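Long-range contacts in paenibacillus xanthan lyase (Paenibacillus, PDB 6F2P), which catalyses the eliminative cleavage of terminal mannosyl-glucuronosyl linkages in the side chains of xanthan: residues S760-P765 and D812-G817; V821-M826 and F860-Y865; S959-V964 and T1007-A1012. All blocks are in the same frame, centred on the assembly; numbering follows the deposited sequence.

In the fold
Followed from the N terminus, the three contacts come in series along the chain, each closing before the next opens, so none nests or crosses. Interaction 1 spans 46 intervening residues and lays the proline-rich link that leaves strand 744-750 against the end of strand 806-813, in one sheet of the following β-sandwich. The next strand, 817-826, pairs with strand 857-867 in interaction 2, spanning 33 residues, in that sandwich's other sheet; the centres of the two contacts lie 18 Å apart. Interaction 3 spans 42 residues within the golvesin C-terminal domain, pairing strands 960-967 and 1003-1010. Its nearest atoms stay about 10 Å from interaction 1 and about 15 Å from interaction 2.

Interaction 1: S760-P765 and D812-G817; sequences SPIPIP and DVTQPG
T814 and Q815 both donate to the carbonyl oxygen of I762, and this double grip fixes the extended segment 760-765 on the turn that ends strand 806-813. T814 OG1 lies 2.6 Å from I762 O, and Q815 NE2 lies 2.8 Å from I762 O. The two donors come in above opposite faces of the carbonyl plane, and the hydrogen bond from Q815 NE2 is nearly straight (168°), with the acceptor almost in the amide plane of Q815. A bend at chi2 (-63°) curls the glutamine chain back so that its nitrogen reaches that oxygen. The closer packing gathers round buried T814. Its CG2 sits 3.8 Å from I762 CG2, while the P765 ring comes up to T814, its CD 3.9 Å from T814 OG1. I764 slides past T814 in the opposite direction, bringing CD1 within 3.9 Å of Q815 CB. The side of P761 and P763 is looser: both prolines are exposed and bury little area here, and a water accepts from I762 N (2.6 Å) and, weakly, from Q815 NE2. D812 bonds through OD1 to Y705 OH and through OD2 forms a salt bridge with K734, which also touches I762 and T814. The arrangement is consistent with a proline-rich linker between two β-sandwiches, held against the end of a strand of the second.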
loop_
_atom_site.group_PDB
_atom_site.type_symbol
_atom_site.label_atom_id
_atom_site.label_comp_id
_atom_site.label_asym_id
_atom_site.label_seq_id
_atom_site.Cartn_x
_atom_site.Cartn_y
_atom_site.Cartn_z
ATOM N N SER A 760 23.334 -23.130 3.632
ATOM C CA SER A 760 23.849 -23.899 2.516
ATOM C C SER A 760 23.325 -23.242 1.251
ATOM O O SER A 760 22.215 -22.697 1.248
ATOM C CB SER A 760 23.391 -25.357 2.599
ATOM O OG SER A 760 23.731 -25.926 3.850
ATOM N N PRO A 761 24.130 -23.268 0.185
ATOM C CA PRO A 761 23.688 -22.782 -1.125
ATOM C C PRO A 761 22.338 -23.383 -1.498
ATOM O O PRO A 761 22.050 -24.517 -1.136
ATOM C CB PRO A 761 24.797 -23.261 -2.081
ATOM C CG PRO A 761 25.729 -24.153 -1.238
ATOM C CD PRO A 761 25.534 -23.713 0.172
ATOM N N ILE A 762 21.505 -22.613 -2.186
ATOM C CA ILE A 762 20.155 -23.050 -2.515
ATOM C C ILE A 762 20.131 -23.556 -3.946
ATOM O O ILE A 762 20.164 -22.765 -4.887
ATOM C CB ILE A 762 19.145 -21.891 -2.363
ATOM C CG1 ILE A 762 19.141 -21.370 -0.925
ATOM C CG2 ILE A 762 17.744 -22.325 -2.770
ATOM C CD1 ILE A 762 18.138 -20.258 -0.697
ATOM N N PRO A 763 20.079 -24.883 -4.123
ATOM C CA PRO A 763 20.160 -25.448 -5.478
ATOM C C PRO A 763 18.901 -25.143 -6.282
ATOM O O PRO A 763 17.903 -24.698 -5.700
ATOM C CB PRO A 763 20.290 -26.949 -5.221
ATOM C CG PRO A 763 19.642 -27.158 -3.892
ATOM C CD PRO A 763 19.897 -25.919 -3.090
ATOM N N ILE A 764 18.952 -25.358 -7.594
ATOM C CA ILE A 764 17.792 -25.122 -8.444
ATOM C C ILE A 764 16.654 -26.045 -8.030
ATOM O O ILE A 764 16.770 -27.262 -8.135
ATOM C CB ILE A 764 18.123 -25.366 -9.918
ATOM C CG1 ILE A 764 19.246 -24.432 -10.375
ATOM C CG2 ILE A 764 16.892 -25.197 -10.771
ATOM C CD1 ILE A 764 18.920 -22.950 -10.229
ATOM N N PRO A 765 15.544 -25.468 -7.550
ATOM C CA PRO A 765 14.427 -26.255 -7.012
ATOM C C PRO A 765 13.694 -27.093 -8.063
ATOM O O PRO A 765 12.492 -26.920 -8.246
ATOM C CB PRO A 765 13.488 -25.180 -6.452
ATOM C CG PRO A 765 13.793 -23.973 -7.242
ATOM C CD PRO A 765 15.276 -24.021 -7.489
ATOM N N ASP A 812 11.757 -18.812 -9.535
ATOM C CA ASP A 812 12.927 -18.368 -8.793
ATOM C C ASP A 812 14.163 -19.174 -9.216
ATOM O O ASP A 812 14.326 -20.328 -8.818
ATOM C CB ASP A 812 12.688 -18.516 -7.290
ATOM C CG ASP A 812 13.768 -17.852 -6.457
ATOM O OD1 ASP A 812 14.767 -17.369 -7.042
ATOM O OD2 ASP A 812 13.621 -17.821 -5.214
ATOM N N VAL A 813 15.024 -18.566 -10.028
ATOM C CA VAL A 813 16.269 -19.206 -10.440
ATOM C C VAL A 813 17.355 -18.873 -9.419
ATOM O O VAL A 813 17.955 -17.792 -9.454
ATOM C CB VAL A 813 16.697 -18.757 -11.848
ATOM C CG1 VAL A 813 18.007 -19.438 -12.267
ATOM C CG2 VAL A 813 15.583 -19.043 -12.851
ATOM N N THR A 814 17.606 -19.817 -8.516
ATOM C CA THR A 814 18.392 -19.558 -7.311
ATOM C C THR A 814 19.902 -19.596 -7.505
ATOM O O THR A 814 20.651 -19.202 -6.611
ATOM C CB THR A 814 18.030 -20.558 -6.211
ATOM O OG1 THR A 814 18.415 -21.874 -6.626
ATOM C CG2 THR A 814 16.525 -20.528 -5.944
ATOM N N GLN A 815 20.347 -20.086 -8.659
ATOM C CA GLN A 815 21.774 -20.157 -8.972
ATOM C C GLN A 815 22.010 -19.640 -10.378
ATOM O O GLN A 815 21.471 -20.188 -11.340
ATOM C CB GLN A 815 22.298 -21.597 -8.868
ATOM C CG GLN A 815 22.193 -22.199 -7.483
ATOM C CD GLN A 815 23.026 -21.441 -6.467
ATOM O OE1 GLN A 815 24.043 -20.836 -6.808
ATOM N NE2 GLN A 815 22.602 -21.474 -5.212
ATOM N N PRO A 816 22.822 -18.585 -10.507
ATOM C CA PRO A 816 23.139 -18.064 -11.838
ATOM C C PRO A 816 23.827 -19.131 -12.674
ATOM O O PRO A 816 24.594 -19.925 -12.137
ATOM C CB PRO A 816 24.110 -16.915 -11.542
ATOM C CG PRO A 816 24.675 -17.227 -10.197
ATOM C CD PRO A 816 23.578 -17.903 -9.443
ATOM N N GLY A 817 23.538 -19.153 -13.970
ATOM C CA GLY A 817 24.180 -20.075 -14.881
ATOM C C GLY A 817 23.450 -20.118 -16.204
ATOM O O GLY A 817 22.432 -19.449 -16.383
HETATM O O HOH W 1 22.014 -20.085 -2.269
#

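Interaction 2: V821-M826 and F860-Y865; sequences VKSRIM and FTMGSY
V821 O is approached by two successive backbone amides of the opposite strand. M862 N donates to V821 O at 2.8 Å, nearly along the C=O axis, whereas G863 N is a weak second donor to V821 O at 3.5 Å. The register accordingly shifts by one between V821 and K822. Beyond it, S823 and F860 form a hydrogen-bonded pair, and their strands run antiparallel, 157° apart. G863 has backbone angles (151/-175) at which a CB would collide with the preceding carbonyl oxygen. On the face carrying V821, S823 and F860, the F860 and I825 side chains cross at about a right angle, F860 CD1 3.5 Å from I825 CG1. The bend of the methionine chain at chi2 brings M862 SD within 3.6 Å of S823 OG, while the end of the chain leads away. The other face holds K822 and T861 side by side, pointing the same way, with K822 CE 3.6 Å from T861 OG1. V821 and M862 also touch L836 of strand 832-838, and F860 and M862 touch Q847 of strand 841-848, so the buried face looks onto the second sheet of the domain. M862 and G863 together facing V821 define a classic β bulge, here set within an antiparallel β-sandwich.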
loop_
_atom_site.group_PDB
_atom_site.type_symbol
_atom_site.label_atom_id
_atom_site.label_comp_id
_atom_site.label_asym_id
_atom_site.label_seq_id
_atom_site.Cartn_x
_atom_site.Cartn_y
_atom_site.Cartn_z
ATOM N N VAL A 821 16.454 -25.418 -20.791
ATOM C CA VAL A 821 15.107 -25.375 -20.227
ATOM C C VAL A 821 14.206 -26.482 -20.759
ATOM O O VAL A 821 13.912 -26.534 -21.951
ATOM C CB VAL A 821 14.430 -24.026 -20.471
ATOM C CG1 VAL A 821 13.029 -24.030 -19.873
ATOM C CG2 VAL A 821 15.262 -22.916 -19.866
ATOM N N LYS A 822 13.771 -27.361 -19.861
ATOM C CA LYS A 822 12.904 -28.480 -20.212
ATOM C C LYS A 822 11.521 -28.356 -19.565
ATOM O O LYS A 822 11.364 -27.766 -18.493
ATOM C CB LYS A 822 13.551 -29.805 -19.791
ATOM C CG LYS A 822 14.926 -30.048 -20.389
ATOM C CD LYS A 822 15.440 -31.464 -20.120
ATOM C CE LYS A 822 16.626 -31.786 -21.023
ATOM N NZ LYS A 822 17.201 -33.148 -20.809
ATOM N N SER A 823 10.511 -28.917 -20.213
ATOM C CA SER A 823 9.186 -28.964 -19.612
ATOM C C SER A 823 8.592 -30.352 -19.774
ATOM O O SER A 823 8.785 -30.996 -20.804
ATOM C CB SER A 823 8.264 -27.913 -20.235
ATOM O OG SER A 823 8.027 -28.186 -21.603
ATOM N N ARG A 824 7.898 -30.824 -18.746
ATOM C CA ARG A 824 7.239 -32.123 -18.808
ATOM C C ARG A 824 5.775 -31.902 -19.140
ATOM O O ARG A 824 5.070 -31.201 -18.421
ATOM C CB ARG A 824 7.393 -32.896 -17.495
ATOM C CG ARG A 824 6.866 -34.320 -17.542
ATOM C CD ARG A 824 7.133 -35.056 -16.232
ATOM N NE ARG A 824 7.244 -36.502 -16.417
ATOM C CZ ARG A 824 6.320 -37.383 -16.045
ATOM N NH1 ARG A 824 5.207 -36.978 -15.457
ATOM N NH2 ARG A 824 6.515 -38.677 -16.256
ATOM N N ILE A 825 5.339 -32.492 -20.247
ATOM C CA ILE A 825 4.002 -32.286 -20.770
ATOM C C ILE A 825 3.199 -33.585 -20.699
ATOM O O ILE A 825 3.676 -34.637 -21.139
ATOM C CB ILE A 825 4.065 -31.818 -22.244
ATOM C CG1 ILE A 825 4.909 -30.538 -22.381
ATOM C CG2 ILE A 825 2.661 -31.672 -22.828
ATOM C CD1 ILE A 825 4.506 -29.411 -21.452
ATOM N N MET A 826 1.990 -33.523 -20.142
ATOM C CA MET A 826 1.109 -34.687 -20.138
ATOM C C MET A 826 0.376 -34.792 -21.475
ATOM O O MET A 826 0.070 -33.773 -22.112
ATOM C CB MET A 826 0.109 -34.597 -18.991
ATOM C CG MET A 826 0.748 -34.406 -17.637
ATOM S SD MET A 826 1.666 -35.866 -17.140
ATOM C CE MET A 826 3.322 -35.231 -17.244
ATOM N N PHE A 860 10.018 -32.295 -23.056
ATOM C CA PHE A 860 10.412 -31.423 -24.152
ATOM C C PHE A 860 11.604 -30.571 -23.760
ATOM O O PHE A 860 11.613 -29.960 -22.696
ATOM C CB PHE A 860 9.246 -30.521 -24.575
ATOM C CG PHE A 860 8.151 -31.250 -25.293
ATOM C CD1 PHE A 860 7.220 -32.007 -24.587
ATOM C CD2 PHE A 860 8.049 -31.188 -26.674
ATOM C CE1 PHE A 860 6.206 -32.689 -25.246
ATOM C CE2 PHE A 860 7.035 -31.864 -27.342
ATOM C CZ PHE A 860 6.112 -32.617 -26.625
ATOM N N THR A 861 12.613 -30.533 -24.623
ATOM C CA THR A 861 13.722 -29.608 -24.450
ATOM C C THR A 861 13.419 -28.346 -25.245
ATOM O O THR A 861 13.462 -28.351 -26.476
ATOM C CB THR A 861 15.046 -30.214 -24.935
ATOM O OG1 THR A 861 15.239 -31.488 -24.319
ATOM C CG2 THR A 861 16.205 -29.311 -24.566
ATOM N N MET A 862 13.095 -27.268 -24.540
ATOM C CA MET A 862 12.694 -26.032 -25.196
ATOM C C MET A 862 13.906 -25.333 -25.782
ATOM O O MET A 862 13.867 -24.825 -26.902
ATOM C CB MET A 862 11.989 -25.099 -24.210
ATOM C CG MET A 862 10.928 -25.765 -23.344
ATOM S SD MET A 862 9.584 -26.458 -24.310
ATOM C CE MET A 862 8.957 -24.994 -25.138
ATOM N N GLY A 863 14.987 -25.307 -25.015
ATOM C CA GLY A 863 16.194 -24.643 -25.458
ATOM C C GLY A 863 17.011 -24.101 -24.307
ATOM O O GLY A 863 16.673 -24.302 -23.143
ATOM N N SER A 864 18.080 -23.388 -24.636
ATOM C CA SER A 864 19.018 -22.919 -23.629
ATOM C C SER A 864 18.918 -21.406 -23.390
ATOM O O SER A 864 18.579 -20.646 -24.300
ATOM C CB SER A 864 20.431 -23.305 -24.042
ATOM O OG SER A 864 21.348 -23.036 -23.003
ATOM N N TYR A 865 19.220 -20.984 -22.164
ATOM C CA TYR A 865 19.121 -19.584 -21.772
ATOM C C TYR A 865 20.140 -19.258 -20.694
ATOM O O TYR A 865 20.415 -20.074 -19.806
ATOM C CB TYR A 865 17.722 -19.276 -21.243
ATOM C CG TYR A 865 17.436 -17.799 -21.023
ATOM C CD1 TYR A 865 16.900 -17.020 -22.039
ATOM C CD2 TYR A 865 17.684 -17.191 -19.795
ATOM C CE1 TYR A 865 16.629 -15.677 -21.845
ATOM C CE2 TYR A 865 17.415 -15.850 -19.592
ATOM C CZ TYR A 865 16.885 -15.095 -20.623
ATOM O OH TYR A 865 16.604 -13.754 -20.437
#

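Interaction 3: S959-V964 and T1007-A1012; sequences SGTYQV and TYSFNA
F1010 and Y962 meet through their side chains while their strands, 141° apart, run antiparallel. Followed outward, F1010 begins at CB, which approaches Y962 CD1 at 4.1 Å. The two side chains cross obliquely: F1010 CD2 lies 3.6 Å from Y962 CB, and CE2 meets both that carbon and V964. At the tip, CZ is 3.8 Å from V964 CG2, a methyl group that sits at the ring edge, near its plane. F1010 CG is anti to its own carbonyl carbon (chi1 -69°), a turn that lays the ring across toward V964. Outside the two segments, V956, V982 and H984 also touch the F1010 side chain. With an alanine here, Y962 CB and the V964 methyl would probably lose their aromatic neighbour, and a gap would open on the face of the sheet beside them, toward V982. The backbone sets this register: G960 and F1010 exchange two bonds, F1010 N to G960 O being 2.8 Å, and Y962 and Y1008 exchange another two, Y962 N to Y1008 O being 2.9 Å. On the opposite face, the T961 and T1007 side chains cross at about a right angle, T961 CG2 3.5 Å from T1007 CG2, and Q963 lies alongside T1007 while its OE1 bonds to Y965 OH. Past the strand ends, A1012 N donates to S959 OG (2.8 Å, 161°), extending the pairing by a side-chain bond. The Y962 hydroxyl bonds to I958 O, and Y1008 stacks on H984. Two neighbouring strands joined in this way, with F1010 and Y1008 packed on strand 978-984 of the second sheet, are characteristic of an antiparallel β-sandwich, here the golvesin C-terminal domain.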
loop_
_atom_site.group_PDB
_atom_site.type_symbol
_atom_site.label_atom_id
_atom_site.label_comp_id
_atom_site.label_asym_id
_atom_site.label_seq_id
_atom_site.Cartn_x
_atom_site.Cartn_y
_atom_site.Cartn_z
ATOM N N SER A 959 30.273 -31.460 -8.161
ATOM C CA SER A 959 30.599 -32.870 -7.980
ATOM C C SER A 959 29.843 -33.706 -9.009
ATOM O O SER A 959 28.690 -33.408 -9.340
ATOM C CB SER A 959 30.254 -33.335 -6.566
ATOM O OG SER A 959 31.066 -32.679 -5.608
ATOM N N GLY A 960 30.501 -34.734 -9.537
ATOM C CA GLY A 960 29.866 -35.584 -10.525
ATOM C C GLY A 960 30.841 -36.373 -11.368
ATOM O O GLY A 960 32.017 -36.497 -11.024
ATOM N N THR A 961 30.344 -36.908 -12.479
ATOM C CA THR A 961 31.160 -37.727 -13.362
ATOM C C THR A 961 31.685 -36.904 -14.532
ATOM O O THR A 961 30.922 -36.217 -15.215
ATOM C CB THR A 961 30.368 -38.932 -13.883
ATOM O OG1 THR A 961 29.869 -39.682 -12.770
ATOM C CG2 THR A 961 31.251 -39.828 -14.725
ATOM N N TYR A 962 32.991 -36.980 -14.759
ATOM C CA TYR A 962 33.634 -36.180 -15.794
ATOM C C TYR A 962 34.551 -36.988 -16.701
ATOM O O TYR A 962 35.454 -37.685 -16.226
ATOM C CB TYR A 962 34.477 -35.083 -15.162
ATOM C CG TYR A 962 33.702 -33.958 -14.549
ATOM C CD1 TYR A 962 33.258 -34.034 -13.238
ATOM C CD2 TYR A 962 33.436 -32.802 -15.270
ATOM C CE1 TYR A 962 32.558 -32.997 -12.667
ATOM C CE2 TYR A 962 32.739 -31.758 -14.706
ATOM C CZ TYR A 962 32.304 -31.860 -13.405
ATOM O OH TYR A 962 31.613 -30.818 -12.840
ATOM N N GLN A 963 34.331 -36.862 -18.007
ATOM C CA GLN A 963 35.261 -37.368 -19.008
ATOM C C GLN A 963 36.545 -36.541 -19.015
ATOM O O GLN A 963 36.504 -35.311 -19.072
ATOM C CB GLN A 963 34.612 -37.351 -20.388
ATOM C CG GLN A 963 33.455 -38.312 -20.502
ATOM C CD GLN A 963 32.903 -38.390 -21.903
ATOM O OE1 GLN A 963 32.982 -37.429 -22.670
ATOM N NE2 GLN A 963 32.345 -39.546 -22.255
ATOM N N VAL A 964 37.683 -37.224 -18.949
ATOM C CA VAL A 964 38.979 -36.549 -18.920
ATOM C C VAL A 964 39.686 -36.631 -20.280
ATOM O O VAL A 964 40.087 -37.712 -20.716
ATOM C CB VAL A 964 39.879 -37.131 -17.804
ATOM C CG1 VAL A 964 41.264 -36.519 -17.850
ATOM C CG2 VAL A 964 39.242 -36.917 -16.439
ATOM N N THR A 1007 37.019 -41.801 -17.597
ATOM C CA THR A 1007 35.833 -41.170 -17.043
ATOM C C THR A 1007 35.746 -41.510 -15.554
ATOM O O THR A 1007 35.714 -42.678 -15.177
ATOM C CB THR A 1007 34.577 -41.618 -17.807
ATOM O OG1 THR A 1007 34.790 -41.437 -19.212
ATOM C CG2 THR A 1007 33.368 -40.807 -17.395
ATOM N N TYR A 1008 35.737 -40.482 -14.707
ATOM C CA TYR A 1008 35.865 -40.672 -13.261
ATOM C C TYR A 1008 34.936 -39.757 -12.478
ATOM O O TYR A 1008 34.394 -38.794 -13.022
ATOM C CB TYR A 1008 37.315 -40.424 -12.820
ATOM C CG TYR A 1008 38.331 -41.200 -13.628
ATOM C CD1 TYR A 1008 38.733 -42.471 -13.235
ATOM C CD2 TYR A 1008 38.880 -40.667 -14.794
ATOM C CE1 TYR A 1008 39.651 -43.191 -13.977
ATOM C CE2 TYR A 1008 39.802 -41.382 -15.544
ATOM C CZ TYR A 1008 40.183 -42.644 -15.130
ATOM O OH TYR A 1008 41.094 -43.365 -15.868
ATOM N N SER A 1009 34.748 -40.067 -11.199
ATOM C CA SER A 1009 33.984 -39.200 -10.312
ATOM C C SER A 1009 34.908 -38.175 -9.689
ATOM O O SER A 1009 35.959 -38.516 -9.162
ATOM C CB SER A 1009 33.311 -40.008 -9.205
ATOM O OG SER A 1009 32.292 -40.832 -9.731
ATOM N N PHE A 1010 34.520 -36.911 -9.760
ATOM C CA PHE A 1010 35.282 -35.858 -9.107
ATOM C C PHE A 1010 34.405 -35.120 -8.104
ATOM O O PHE A 1010 33.196 -34.985 -8.295
ATOM C CB PHE A 1010 35.818 -34.856 -10.129
ATOM C CG PHE A 1010 36.882 -35.406 -11.032
ATOM C CD1 PHE A 1010 38.216 -35.382 -10.647
ATOM C CD2 PHE A 1010 36.552 -35.923 -12.280
ATOM C CE1 PHE A 1010 39.211 -35.877 -11.490
ATOM C CE2 PHE A 1010 37.536 -36.423 -13.129
ATOM C CZ PHE A 1010 38.869 -36.398 -12.733
ATOM N N ASN A 1011 35.023 -34.643 -7.032
ATOM C CA ASN A 1011 34.344 -33.744 -6.115
ATOM C C ASN A 1011 34.518 -32.315 -6.597
ATOM O O ASN A 1011 35.504 -31.992 -7.263
ATOM C CB ASN A 1011 34.899 -33.892 -4.696
ATOM C CG ASN A 1011 34.670 -35.278 -4.122
ATOM O OD1 ASN A 1011 35.606 -36.063 -3.973
ATOM N ND2 ASN A 1011 33.419 -35.585 -3.795
ATOM N N ALA A 1012 33.549 -31.466 -6.279
ATOM C CA ALA A 1012 33.688 -30.046 -6.544
ATOM C C ALA A 1012 34.889 -29.528 -5.757
ATOM O O ALA A 1012 35.065 -29.863 -4.585
ATOM C CB ALA A 1012 32.420 -29.305 -6.155
#